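Heme peroxidase (Bacteroides thetaiotaomicron, PDB 2GVK) probably catalyses the heme-dependent oxidation of dyes and other organic substrates by hydrogen peroxide, as a member of the dye-decolorizing peroxidase (DyP) family. Local coordinates at residues A[10-15]-A[308-313]; A[43-48]-A[130-135]; A[154-159]-A[214-219]; A[170-175]-A[241-246]. One frame throughout, in Å; residues are numbered along the deposited sequence. Where two conformers were deposited one is given.

Interaction 1 (A[10-15]-A[308-313]); sequences GGHIPQ and SYDLLG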
loop_
_atom_site.group_PDB
_atom_site.type_symbol
_atom_site.label_atom_id
_atom_site.label_comp_id
_atom_site.label_asym_id
_atom_site.label_seq_id
_atom_site.Cartn_x
_atom_site.Cartn_y
_atom_site.Cartn_z
ATOM N N GLY A 10 10.982 -36.182 -0.573
ATOM C CA GLY A 10 11.475 -36.920 -1.735
ATOM C C GLY A 10 11.741 -36.037 -2.947
ATOM O O GLY A 10 11.761 -36.522 -4.081
ATOM N N GLY A 11 11.963 -34.745 -2.704
ATOM C CA GLY A 11 12.186 -33.787 -3.780
ATOM C C GLY A 11 10.897 -33.343 -4.478
ATOM O O GLY A 11 10.941 -32.753 -5.551
ATOM N N HIS A 12 9.762 -33.618 -3.870
ATOM C CA HIS A 12 8.489 -33.244 -4.456
ATOM C C HIS A 12 8.010 -31.922 -3.885
ATOM O O HIS A 12 8.017 -31.724 -2.676
ATOM C CB HIS A 12 7.443 -34.329 -4.202
ATOM C CG HIS A 12 7.833 -35.676 -4.711
ATOM N ND1 HIS A 12 7.924 -35.962 -6.054
ATOM C CD2 HIS A 12 8.139 -36.823 -4.058
ATOM C CE1 HIS A 12 8.283 -37.226 -6.208
ATOM N NE2 HIS A 12 8.423 -37.768 -5.011
ATOM N N ILE A 13 7.591 -31.027 -4.760
ATOM C CA ILE A 13 7.077 -29.726 -4.359
ATOM C C ILE A 13 5.591 -29.856 -3.993
ATOM O O ILE A 13 4.783 -30.272 -4.820
ATOM C CB ILE A 13 7.207 -28.691 -5.511
ATOM C CG1 ILE A 13 8.611 -28.734 -6.129
ATOM C CG2 ILE A 13 6.860 -27.277 -5.014
ATOM C CD1 ILE A 13 9.728 -28.548 -5.132
ATOM N N PRO A 14 5.228 -29.493 -2.747
ATOM C CA PRO A 14 3.834 -29.567 -2.356
ATOM C C PRO A 14 3.016 -28.418 -2.916
ATOM O O PRO A 14 3.556 -27.384 -3.287
ATOM C CB PRO A 14 3.892 -29.452 -0.838
ATOM C CG PRO A 14 5.067 -28.625 -0.576
ATOM C CD PRO A 14 6.075 -29.001 -1.644
ATOM N N GLN A 15 1.723 -28.621 -3.002
ATOM C CA GLN A 15 0.821 -27.535 -3.262
ATOM C C GLN A 15 0.842 -26.603 -2.032
ATOM O O GLN A 15 1.478 -26.915 -1.028
ATOM C CB GLN A 15 -0.595 -28.063 -3.524
ATOM C CG GLN A 15 -0.746 -28.816 -4.864
ATOM C CD GLN A 15 -2.185 -29.130 -5.179
ATOM O OE1 GLN A 15 -3.017 -28.241 -5.205
ATOM N NE2 GLN A 15 -2.467 -30.384 -5.536
ATOM N N SER A 308 1.221 -33.757 -4.566
ATOM C CA SER A 308 2.298 -32.866 -4.897
ATOM C C SER A 308 2.089 -32.378 -6.336
ATOM O O SER A 308 1.383 -33.007 -7.111
ATOM C CB SER A 308 3.633 -33.582 -4.784
ATOM O OG SER A 308 3.769 -34.540 -5.824
ATOM N N TYR A 309 2.705 -31.261 -6.686
ATOM C CA TYR A 309 2.644 -30.771 -8.083
ATOM C C TYR A 309 3.191 -31.805 -9.045
ATOM O O TYR A 309 2.669 -31.972 -10.122
ATOM C CB TYR A 309 3.432 -29.471 -8.235
ATOM C CG TYR A 309 2.731 -28.248 -7.727
ATOM C CD1 TYR A 309 1.550 -27.798 -8.323
ATOM C CD2 TYR A 309 3.312 -27.455 -6.742
ATOM C CE1 TYR A 309 0.926 -26.654 -7.891
ATOM C CE2 TYR A 309 2.704 -26.318 -6.295
ATOM C CZ TYR A 309 1.511 -25.901 -6.878
ATOM O OH TYR A 309 0.915 -24.742 -6.455
ATOM N N ASP A 310 4.279 -32.477 -8.657
ATOM C CA ASP A 310 4.889 -33.514 -9.512
ATOM C C ASP A 310 3.878 -34.587 -9.852
ATOM O O ASP A 310 3.724 -34.968 -11.002
ATOM C CB ASP A 310 6.096 -34.161 -8.811
ATOM C CG ASP A 310 7.344 -33.331 -8.918
ATOM O OD1 ASP A 310 7.411 -32.464 -9.839
ATOM O OD2 ASP A 310 8.304 -33.580 -8.134
ATOM N N LEU A 311 3.214 -35.103 -8.837
ATOM C CA LEU A 311 2.234 -36.143 -9.035
ATOM C C LEU A 311 1.037 -35.635 -9.829
ATOM O O LEU A 311 0.538 -36.317 -10.726
ATOM C CB LEU A 311 1.787 -36.714 -7.678
ATOM C CG LEU A 311 0.684 -37.781 -7.727
ATOM C CD1 LEU A 311 1.011 -38.876 -8.745
ATOM C CD2 LEU A 311 0.492 -38.362 -6.379
ATOM N N LEU A 312 0.572 -34.438 -9.496
ATOM C CA LEU A 312 -0.527 -33.801 -10.228
ATOM C C LEU A 312 -0.243 -33.767 -11.749
ATOM O O LEU A 312 -1.101 -34.085 -12.552
ATOM C CB LEU A 312 -0.752 -32.402 -9.701
ATOM C CG LEU A 312 -2.056 -31.767 -10.078
ATOM C CD1 LEU A 312 -3.246 -32.592 -9.581
ATOM C CD2 LEU A 312 -2.123 -30.378 -9.515
ATOM N N GLY A 313 0.978 -33.409 -12.113
ATOM C CA GLY A 313 1.387 -33.406 -13.506
ATOM C C GLY A 313 1.282 -34.793 -14.136
ATOM O O GLY A 313 0.853 -34.932 -15.291
#
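His12 gives its ring N-H to Asp310 in an almost upright meeting of flat groups: imidazole and carboxylate planes stand 80° apart, and Asp310 OD2 accepts through its anti lone pair. His12 ND1 and Asp310 OD2 are 3.2 Å apart, the oxygen 18° out of the imidazole plane. An alanine in place of His12 is likely to leave OD2 without this donor and the carboxylate freer to swing. The same loop holds the helix start through its backbone, Tyr309 N donating to Ile13 O at 3.0 Å. Ser308 is the N-cap; with chi1 at 70° its OG turns back to accept from Leu311 N at 3.1 Å, while its CB rests against His12 CB. Further along, Gln15 lays CG over one face of the Tyr309 ring, 4.2 Å from the centroid, a CH-pi contact. Its amide is anchored beyond, NE2 on Pro307 O and OE1 on Met69 N. Ile13 and Tyr309 also pack on Val165 and Asp166 of a second subunit. Helix 309-315, pinned by the N-terminal loop, turns Leu312 onto Cys46 and Phe49 of helix 38-59 and onto Met69 and Phe71 of strand 66-72.

Interaction 2 (A[43-48]-A[130-135]); sequences KDVCAN and EKLKGA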
loop_
_atom_site.group_PDB
_atom_site.type_symbol
_atom_site.label_atom_id
_atom_site.label_comp_id
_atom_site.label_asym_id
_atom_site.label_seq_id
_atom_site.Cartn_x
_atom_site.Cartn_y
_atom_site.Cartn_z
ATOM N N LYS A 43 -8.341 -34.594 -16.074
ATOM C CA LYS A 43 -6.906 -34.718 -16.350
ATOM C C LYS A 43 -6.355 -33.446 -17.009
ATOM O O LYS A 43 -5.211 -33.040 -16.731
ATOM C CB LYS A 43 -6.619 -35.942 -17.218
ATOM C CG LYS A 43 -6.760 -37.243 -16.481
ATOM C CD LYS A 43 -6.299 -38.426 -17.318
ATOM C CE LYS A 43 -6.368 -39.719 -16.510
ATOM N NZ LYS A 43 -5.731 -40.882 -17.227
ATOM N N ASP A 44 -7.168 -32.788 -17.834
ATOM C CA ASP A 44 -6.779 -31.480 -18.456
ATOM C C ASP A 44 -6.511 -30.454 -17.391
ATOM O O ASP A 44 -5.549 -29.707 -17.461
ATOM C CB ASP A 44 -7.874 -30.945 -19.389
ATOM C CG ASP A 44 -7.511 -29.555 -19.991
ATOM O OD1 ASP A 44 -6.571 -29.500 -20.831
ATOM O OD2 ASP A 44 -8.159 -28.532 -19.623
ATOM N N VAL A 45 -7.368 -30.411 -16.384
ATOM C CA VAL A 45 -7.150 -29.480 -15.272
ATOM C C VAL A 45 -5.869 -29.866 -14.493
ATOM O O VAL A 45 -5.044 -29.014 -14.192
ATOM C CB VAL A 45 -8.365 -29.421 -14.314
ATOM C CG1 VAL A 45 -8.030 -28.607 -13.079
ATOM C CG2 VAL A 45 -9.558 -28.828 -15.011
ATOM N N CYS A 46 -5.694 -31.162 -14.210
ATOM C CA CYS A 46 -4.470 -31.631 -13.531
ATOM C C CYS A 46 -3.223 -31.187 -14.293
ATOM O O CYS A 46 -2.258 -30.684 -13.696
ATOM C CB CYS A 46 -4.450 -33.156 -13.396
ATOM S SG CYS A 46 -5.692 -33.850 -12.332
ATOM N N ALA A 47 -3.240 -31.400 -15.608
ATOM C CA ALA A 47 -2.102 -31.096 -16.453
ATOM C C ALA A 47 -1.779 -29.605 -16.487
ATOM O O ALA A 47 -0.608 -29.223 -16.615
ATOM C CB ALA A 47 -2.357 -31.599 -17.856
ATOM N N ASN A 48 -2.807 -28.772 -16.377
ATOM C CA ASN A 48 -2.657 -27.346 -16.570
ATOM C C ASN A 48 -2.741 -26.528 -15.286
ATOM O O ASN A 48 -2.654 -25.280 -15.320
ATOM C CB ASN A 48 -3.706 -26.877 -17.565
ATOM C CG ASN A 48 -3.409 -27.346 -18.953
ATOM O OD1 ASN A 48 -2.356 -27.009 -19.523
ATOM N ND2 ASN A 48 -4.282 -28.174 -19.497
ATOM N N GLU A 130 -15.244 -23.631 -17.025
ATOM C CA GLU A 130 -15.138 -23.856 -18.461
ATOM C C GLU A 130 -14.451 -25.177 -18.793
ATOM O O GLU A 130 -14.925 -25.939 -19.635
ATOM C CB GLU A 130 -14.374 -22.705 -19.122
ATOM C CG GLU A 130 -15.145 -21.384 -19.125
ATOM C CD GLU A 130 -14.249 -20.152 -19.395
ATOM O OE1 GLU A 130 -13.009 -20.319 -19.595
ATOM O OE2 GLU A 130 -14.788 -19.026 -19.355
ATOM N N LYS A 131 -13.343 -25.450 -18.127
ATOM C CA LYS A 131 -12.569 -26.652 -18.414
ATOM C C LYS A 131 -13.287 -27.924 -17.977
ATOM O O LYS A 131 -13.093 -28.999 -18.582
ATOM C CB LYS A 131 -11.196 -26.571 -17.744
ATOM C CG LYS A 131 -10.208 -25.644 -18.420
ATOM C CD LYS A 131 -8.822 -25.708 -17.669
ATOM C CE LYS A 131 -7.761 -24.876 -18.354
ATOM N NZ LYS A 131 -7.480 -25.384 -19.715
ATOM N N LEU A 132 -14.113 -27.826 -16.944
ATOM C CA LEU A 132 -14.765 -29.010 -16.384
ATOM C C LEU A 132 -16.210 -29.164 -16.827
ATOM O O LEU A 132 -16.902 -30.073 -16.368
ATOM C CB LEU A 132 -14.706 -28.968 -14.853
ATOM C CG LEU A 132 -13.299 -29.113 -14.267
ATOM C CD1 LEU A 132 -13.278 -28.744 -12.786
ATOM C CD2 LEU A 132 -12.771 -30.528 -14.483
ATOM N N LYS A 133 -16.648 -28.322 -17.772
ATOM C CA LYS A 133 -18.047 -28.320 -18.215
ATOM C C LYS A 133 -18.487 -29.718 -18.654
ATOM O O LYS A 133 -17.893 -30.304 -19.545
ATOM C CB LYS A 133 -18.235 -27.318 -19.374
ATOM C CG LYS A 133 -19.671 -26.989 -19.673
ATOM C CD LYS A 133 -20.232 -25.994 -18.660
ATOM N N GLY A 134 -19.535 -30.234 -18.008
ATOM C CA GLY A 134 -20.094 -31.548 -18.345
ATOM C C GLY A 134 -19.524 -32.680 -17.520
ATOM O O GLY A 134 -20.127 -33.759 -17.437
ATOM N N ALA A 135 -18.378 -32.428 -16.896
ATOM C CA ALA A 135 -17.636 -33.449 -16.112
ATOM C C ALA A 135 -17.973 -33.403 -14.631
ATOM O O ALA A 135 -17.682 -34.370 -13.878
ATOM C CB ALA A 135 -16.139 -33.247 -16.301
HETATM O O HOH W 1 -11.066 -29.505 -20.313
#
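Asp44 and Lys131 run across one another at about a right angle, so the acid meets the lysine along its length as well as at its end. Asp44 OD2 lies 3.5 Å from Lys131 CD and 3.2 Å from Lys131 NZ, the latter a salt bridge. The lysine is extended through its methylenes and then bends at its last torsion (chi4 -63°), which turns the ammonium back to the syn side of OD2, 15° out of the carboxylate plane. Asp44 was modelled in two conformers, and this geometry belongs to one of them. In it a water adds a second link, donating to Asp44 OD2 and, at 2.7 Å, to Lys131 O. Val45 and Leu132 repeat the perpendicular crossing in apolar form: Val45 CG2 sits 3.7 Å from Leu132 CD2 and also touches Lys131 CB. Asn48, one turn after Asp44, bonds through ND2 to Asp44 O at 2.8 Å, keeping its amide beside the ammonium. Charge thus lies on the more open side of the interface and hydrocarbon on the inner one, where Val45 continues onto Met69 of strand 66-72. Helix 38-59 and helix 118-131, met here at its C-terminal end, are the two helices of a beta-alpha-beta-beta-alpha-beta unit with strand order 4-1-3-2, and their side-by-side pairing is typical of the ferredoxin-like fold.

Interaction 3 (A[154-159]-A[214-219]); sequences IGFVDG and RHKFND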
loop_
_atom_site.group_PDB
_atom_site.type_symbol
_atom_site.label_atom_id
_atom_site.label_comp_id
_atom_site.label_asym_id
_atom_site.label_seq_id
_atom_site.Cartn_x
_atom_site.Cartn_y
_atom_site.Cartn_z
ATOM N N ILE A 154 -17.094 -15.924 15.183
ATOM C CA ILE A 154 -17.506 -15.820 16.606
ATOM C C ILE A 154 -16.714 -14.724 17.381
ATOM O O ILE A 154 -16.885 -14.567 18.583
ATOM C CB ILE A 154 -17.346 -17.171 17.334
ATOM C CG1 ILE A 154 -15.917 -17.710 17.110
ATOM C CG2 ILE A 154 -18.369 -18.130 16.842
ATOM C CD1 ILE A 154 -15.452 -18.613 18.147
ATOM N N GLY A 155 -15.824 -14.018 16.688
ATOM C CA GLY A 155 -15.186 -12.813 17.235
ATOM C C GLY A 155 -13.914 -13.037 17.985
ATOM O O GLY A 155 -13.461 -12.164 18.709
ATOM N N PHE A 156 -13.357 -14.235 17.852
ATOM C CA PHE A 156 -12.093 -14.586 18.448
ATOM C C PHE A 156 -11.101 -14.831 17.341
ATOM O O PHE A 156 -11.418 -15.444 16.354
ATOM C CB PHE A 156 -12.231 -15.872 19.274
ATOM C CG PHE A 156 -12.776 -15.657 20.639
ATOM C CD1 PHE A 156 -14.132 -15.392 20.834
ATOM C CD2 PHE A 156 -11.957 -15.744 21.747
ATOM C CE1 PHE A 156 -14.638 -15.220 22.102
ATOM C CE2 PHE A 156 -12.469 -15.587 23.013
ATOM C CZ PHE A 156 -13.804 -15.287 23.189
ATOM N N VAL A 157 -9.883 -14.375 17.532
ATOM C CA VAL A 157 -8.819 -14.659 16.588
ATOM C C VAL A 157 -8.627 -16.145 16.482
ATOM O O VAL A 157 -8.661 -16.871 17.492
ATOM C CB VAL A 157 -7.494 -13.993 17.030
ATOM C CG1 VAL A 157 -6.295 -14.544 16.221
ATOM C CG2 VAL A 157 -7.608 -12.464 16.912
ATOM N N ASP A 158 -8.474 -16.632 15.272
ATOM C CA ASP A 158 -8.240 -18.032 15.039
ATOM C C ASP A 158 -6.944 -18.241 14.244
ATOM O O ASP A 158 -6.543 -17.368 13.452
ATOM C CB ASP A 158 -9.402 -18.627 14.269
ATOM C CG ASP A 158 -9.279 -20.118 14.108
ATOM O OD1 ASP A 158 -9.296 -20.826 15.136
ATOM O OD2 ASP A 158 -9.161 -20.583 12.961
ATOM N N GLY A 159 -6.290 -19.364 14.474
ATOM C CA GLY A 159 -5.109 -19.734 13.702
ATOM C C GLY A 159 -3.779 -19.536 14.418
ATOM O O GLY A 159 -2.755 -19.909 13.891
ATOM N N ARG A 214 -8.972 -18.948 24.977
ATOM C CA ARG A 214 -8.087 -17.790 24.806
ATOM C C ARG A 214 -8.853 -16.524 25.166
ATOM O O ARG A 214 -10.087 -16.516 25.171
ATOM C CB ARG A 214 -7.573 -17.687 23.341
ATOM C CG ARG A 214 -7.045 -18.993 22.752
ATOM C CD ARG A 214 -6.445 -18.793 21.378
ATOM N NE ARG A 214 -5.190 -18.053 21.454
ATOM C CZ ARG A 214 -3.982 -18.614 21.554
ATOM N NH1 ARG A 214 -3.848 -19.939 21.558
ATOM N NH2 ARG A 214 -2.902 -17.847 21.639
ATOM N N HIS A 215 -8.124 -15.453 25.468
ATOM C CA HIS A 215 -8.751 -14.167 25.761
ATOM C C HIS A 215 -9.241 -13.502 24.479
ATOM O O HIS A 215 -8.603 -13.609 23.416
ATOM C CB HIS A 215 -7.785 -13.270 26.505
ATOM C CG HIS A 215 -7.502 -13.726 27.896
ATOM N ND1 HIS A 215 -8.361 -13.483 28.945
ATOM C CD2 HIS A 215 -6.474 -14.446 28.411
ATOM C CE1 HIS A 215 -7.859 -14.006 30.051
ATOM N NE2 HIS A 215 -6.720 -14.602 29.752
ATOM N N LYS A 216 -10.396 -12.863 24.552
ATOM C CA LYS A 216 -11.036 -12.393 23.361
ATOM C C LYS A 216 -10.302 -11.221 22.721
ATOM O O LYS A 216 -10.163 -11.158 21.486
ATOM C CB LYS A 216 -12.493 -11.997 23.646
ATOM C CG LYS A 216 -13.315 -11.740 22.358
ATOM C CD LYS A 216 -14.779 -11.609 22.651
ATOM C CE LYS A 216 -15.625 -11.526 21.369
ATOM N NZ LYS A 216 -17.127 -11.506 21.663
ATOM N N PHE A 217 -9.862 -10.288 23.563
ATOM C CA PHE A 217 -9.248 -9.047 23.114
ATOM C C PHE A 217 -7.832 -9.278 22.594
ATOM O O PHE A 217 -7.528 -9.006 21.423
ATOM C CB PHE A 217 -9.217 -8.027 24.279
ATOM C CG PHE A 217 -8.676 -6.679 23.893
ATOM C CD1 PHE A 217 -9.514 -5.701 23.371
ATOM C CD2 PHE A 217 -7.338 -6.380 24.066
ATOM C CE1 PHE A 217 -9.014 -4.455 23.005
ATOM C CE2 PHE A 217 -6.834 -5.141 23.702
ATOM C CZ PHE A 217 -7.674 -4.179 23.174
ATOM N N ASN A 218 -7.001 -9.847 23.438
ATOM C CA ASN A 218 -5.541 -9.917 23.173
ATOM C C ASN A 218 -5.030 -11.275 22.688
ATOM O O ASN A 218 -3.829 -11.436 22.439
ATOM C CB ASN A 218 -4.756 -9.459 24.405
ATOM C CG ASN A 218 -4.921 -10.390 25.599
ATOM O OD1 ASN A 218 -5.374 -11.545 25.470
ATOM N ND2 ASN A 218 -4.503 -9.914 26.767
ATOM N N ASP A 219 -5.943 -12.250 22.535
ATOM C CA ASP A 219 -5.595 -13.574 21.961
ATOM C C ASP A 219 -4.580 -14.358 22.812
ATOM O O ASP A 219 -4.027 -15.331 22.350
ATOM C CB ASP A 219 -5.057 -13.414 20.529
ATOM C CG ASP A 219 -4.899 -14.768 19.795
ATOM O OD1 ASP A 219 -5.785 -15.641 19.938
ATOM O OD2 ASP A 219 -3.900 -14.931 19.042
HETATM O O HOH W 2 -18.230 -11.414 19.020
HETATM O O HOH W 3 -11.051 -10.827 18.877
HETATM O O HOH W 4 -5.917 -17.944 17.755
HETATM O O HOH W 5 -9.193 -13.351 20.080
HETATM O O HOH W 6 -8.394 -15.880 20.340
#
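Phe156 and Lys216 meet because chi1 of the phenylalanine (-82°) sets its CG anti to its own carbonyl carbon, while the lysine, with chi1 at -169° and every later torsion extended, draws its chain straight across the ring. Gly155 to Gly159 spell the GXXDG signature of dye-decolorizing peroxidases, a motif that in relatives lies beside the heme. The ring face carries a CH-pi contact, Lys216 CG lying 3.8 Å from the Phe156 centroid. At the ring edge, close to its plane, Arg214 O comes within 3.3 Å of Phe156 CE2; this buried carbonyl has no hydrogen-bond partner in the model. A serine in place of Phe156 would probably leave the lysine methylenes without their platform and open a gap beside Arg214 O. The ammonium itself is held by Gln208. Next along, Val157 CG1 packs 3.7 Å from Asp219 OD2, an oxygen also hydrogen-bonded to Thr160 of the same chain and to Ser55 of a fourth subunit. Arg214 grips this aspartate side-on, its NE bonding Asp219 OD1 at 2.9 Å in a salt bridge and its NH2 reaching Asp219 O. Between the loops Val157 N donates to a single water molecule, 2.8 Å from nitrogen to water oxygen.

Interaction 4 (A[170-175]-A[241-246]); sequences YHFAVI and DLKIVR. With EDO (1,2-ethanediol), chain K; EDO (1,2-ethanediol), chain H.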
loop_
_atom_site.group_PDB
_atom_site.type_symbol
_atom_site.label_atom_id
_atom_site.label_comp_id
_atom_site.label_asym_id
_atom_site.label_seq_id
_atom_site.Cartn_x
_atom_site.Cartn_y
_atom_site.Cartn_z
ATOM N N TYR A 170 5.093 -26.891 7.003
ATOM C CA TYR A 170 5.171 -27.999 6.003
ATOM C C TYR A 170 5.410 -29.355 6.647
ATOM O O TYR A 170 4.946 -30.377 6.150
ATOM C CB TYR A 170 6.244 -27.722 4.956
ATOM C CG TYR A 170 5.869 -26.627 4.045
ATOM C CD1 TYR A 170 4.974 -26.841 3.011
ATOM C CD2 TYR A 170 6.354 -25.343 4.237
ATOM C CE1 TYR A 170 4.589 -25.835 2.192
ATOM C CE2 TYR A 170 5.969 -24.317 3.421
ATOM C CZ TYR A 170 5.096 -24.564 2.389
ATOM O OH TYR A 170 4.710 -23.538 1.544
ATOM N N HIS A 171 6.145 -29.372 7.748
ATOM C CA HIS A 171 6.390 -30.587 8.449
ATOM C C HIS A 171 5.082 -31.240 8.911
ATOM O O HIS A 171 4.982 -32.461 8.989
ATOM C CB HIS A 171 7.301 -30.330 9.651
ATOM C CG HIS A 171 7.428 -31.495 10.567
ATOM N ND1 HIS A 171 8.124 -32.640 10.229
ATOM C CD2 HIS A 171 6.940 -31.705 11.814
ATOM C CE1 HIS A 171 8.057 -33.501 11.229
ATOM N NE2 HIS A 171 7.339 -32.960 12.200
ATOM N N PHE A 172 4.099 -30.417 9.224
ATOM C CA PHE A 172 2.830 -30.897 9.769
ATOM C C PHE A 172 1.739 -31.052 8.732
ATOM O O PHE A 172 0.761 -31.754 8.965
ATOM C CB PHE A 172 2.344 -29.951 10.867
ATOM C CG PHE A 172 3.245 -29.901 12.042
ATOM C CD1 PHE A 172 3.178 -30.884 13.016
ATOM C CD2 PHE A 172 4.238 -28.942 12.126
ATOM C CE1 PHE A 172 4.039 -30.870 14.080
ATOM C CE2 PHE A 172 5.111 -28.930 13.183
ATOM C CZ PHE A 172 4.999 -29.872 14.170
ATOM N N ALA A 173 1.920 -30.433 7.577
ATOM C CA ALA A 173 0.903 -30.451 6.534
ATOM C C ALA A 173 1.211 -31.421 5.406
ATOM O O ALA A 173 0.310 -31.786 4.644
ATOM C CB ALA A 173 0.723 -29.030 5.960
ATOM N N VAL A 174 2.474 -31.812 5.268
ATOM C CA VAL A 174 2.919 -32.539 4.088
ATOM C C VAL A 174 3.388 -33.977 4.400
ATOM O O VAL A 174 4.170 -34.203 5.288
ATOM C CB VAL A 174 4.071 -31.769 3.360
ATOM C CG1 VAL A 174 4.516 -32.514 2.102
ATOM C CG2 VAL A 174 3.634 -30.352 2.996
ATOM N N ILE A 175 2.868 -34.930 3.629
ATOM C CA ILE A 175 3.289 -36.329 3.701
ATOM C C ILE A 175 4.775 -36.454 3.428
ATOM O O ILE A 175 5.302 -35.874 2.456
ATOM C CB ILE A 175 2.519 -37.178 2.677
ATOM C CG1 ILE A 175 1.020 -37.162 2.977
ATOM C CG2 ILE A 175 3.040 -38.630 2.660
ATOM C CD1 ILE A 175 0.156 -37.738 1.843
ATOM N N ASP A 241 3.102 -33.001 20.005
ATOM C CA ASP A 241 3.529 -32.294 18.815
ATOM C C ASP A 241 2.895 -32.902 17.530
ATOM O O ASP A 241 3.563 -33.080 16.511
ATOM C CB ASP A 241 5.037 -32.289 18.709
ATOM C CG ASP A 241 5.563 -31.120 17.876
ATOM O OD1 ASP A 241 4.889 -30.055 17.848
ATOM O OD2 ASP A 241 6.652 -31.269 17.244
ATOM N N LEU A 242 1.633 -33.275 17.632
ATOM C CA LEU A 242 0.860 -33.686 16.494
ATOM C C LEU A 242 -0.063 -32.522 16.135
ATOM O O LEU A 242 -0.888 -32.110 16.945
ATOM C CB LEU A 242 0.051 -34.905 16.825
ATOM C CG LEU A 242 0.867 -36.161 17.142
ATOM C CD1 LEU A 242 -0.035 -37.244 17.640
ATOM C CD2 LEU A 242 1.638 -36.622 15.926
ATOM N N LYS A 243 0.111 -31.981 14.943
ATOM C CA LYS A 243 -0.555 -30.745 14.557
ATOM C C LYS A 243 -0.950 -30.778 13.131
ATOM O O LYS A 243 -0.369 -31.524 12.327
ATOM C CB LYS A 243 0.387 -29.548 14.776
ATOM C CG LYS A 243 0.940 -29.470 16.156
ATOM C CD LYS A 243 1.741 -28.212 16.388
ATOM C CE LYS A 243 2.188 -28.110 17.853
ATOM N NZ LYS A 243 2.955 -26.888 18.120
ATOM N N ILE A 244 -1.944 -29.958 12.795
ATOM C CA ILE A 244 -2.324 -29.730 11.430
ATOM C C ILE A 244 -2.307 -28.212 11.157
ATOM O O ILE A 244 -2.055 -27.410 12.061
ATOM C CB ILE A 244 -3.717 -30.312 11.125
ATOM C CG1 ILE A 244 -4.826 -29.471 11.790
ATOM C CG2 ILE A 244 -3.778 -31.765 11.576
ATOM C CD1 ILE A 244 -6.252 -29.938 11.456
ATOM N N VAL A 245 -2.514 -27.843 9.900
ATOM C CA VAL A 245 -2.568 -26.436 9.503
ATOM C C VAL A 245 -4.000 -26.126 9.138
ATOM O O VAL A 245 -4.530 -26.680 8.201
ATOM C CB VAL A 245 -1.653 -26.160 8.311
ATOM C CG1 VAL A 245 -1.839 -24.720 7.792
ATOM C CG2 VAL A 245 -0.214 -26.428 8.691
ATOM N N ARG A 246 -4.622 -25.232 9.899
ATOM C CA ARG A 246 -6.067 -25.051 9.845
ATOM C C ARG A 246 -6.424 -23.645 9.378
ATOM O O ARG A 246 -5.769 -22.672 9.752
ATOM C CB ARG A 246 -6.694 -25.327 11.213
ATOM C CG ARG A 246 -6.426 -26.723 11.749
ATOM C CD ARG A 246 -7.161 -27.045 13.039
ATOM N NE ARG A 246 -6.337 -26.793 14.217
ATOM C CZ ARG A 246 -6.819 -26.589 15.436
ATOM N NH1 ARG A 246 -8.129 -26.606 15.643
ATOM N NH2 ARG A 246 -5.994 -26.368 16.449
HETATM C C1 EDO K . 3.195 -34.886 12.821
HETATM O O1 EDO K . 2.955 -36.296 12.592
HETATM C C2 EDO K . 4.419 -34.425 12.043
HETATM O O2 EDO K . 4.130 -34.417 10.639
HETATM C C1 EDO H . -11.583 -27.825 14.291
HETATM O O1 EDO H . -12.552 -28.618 13.543
HETATM C C2 EDO H . -11.903 -26.313 14.185
HETATM O O2 EDO H . -10.685 -25.516 14.419
HETATM O O HOH W 7 -0.226 -33.906 10.677
#
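Phe172 and Lys243 lie side by side and point the same way, so that the lysine methylenes pass along one face of the ring. Phe172 has CG anti to its carbonyl carbon and beside the backbone N (chi1 -64°), which sets the ring against Lys243. The closest side-chain approach is Phe172 CD1 to Lys243 CB, 3.6 Å. His171 CD2 sits over the centre of the opposite face, and the ring is sandwiched between its own neighbour in sequence and the facing segment. At the edge, close to the ring plane, Phe172 CE1 comes within 3.3 Å of Asp241 O. The Asp241 carboxylate stands steeply to the ring, 73° between planes, with OD1 3.7 Å from Phe172 CZ. Further down, Ala173 CB touches Val245 CG2 at 3.9 Å. The two backbones are joined by a water that donates to Phe172 O at 2.9 Å and to Lys243 O at the same distance.

The next shell fixes these groups. Lys243 NZ forms a salt bridge with Glu167 and only a long one with Asp241; since the two acids lie close together, the ammonium probably eases their repulsion. A 1,2-ethanediol, probably from the crystallisation liquor, donates through O2 to His171 O at 2.7 Å. Phe172 is tied through its backbone to Ser268, and Val245 to Tyr266. Ile244, whose CB points away from segment 170-175, packs on Thr272 and Thr273 of helix 270-281. Strand 245-253, which begins here, is outermost in the chain's sheet and belongs to the second four-strand set, ordered like the first, as expected of the duplicated ferredoxin-like fold of DyP-type peroxidases.

How the interactions relate
Along the chain, interaction 1 spans all the others, joining the N-terminal loop to the last helix; interaction 2 closes before interactions 3 and 4 open, and these two alternate. Interaction 2 belongs to the N-terminal half of the peroxidase and interactions 3 and 4 to the C-terminal half, with one eight-stranded antiparallel sheet running through both. Interaction 1 touches two of the others: Leu312 O meets Cys46 CB of interaction 2, and Pro14 packs on Tyr170 and Val174 of interaction 4. Interactions 2 and 3 are farthest apart, about 40 Å between centres, on opposite sides of the chain's centre. Interactions 3 and 4 approach to about 5 Å between nearest atoms without touching. The chain ends thus help connect the two halves.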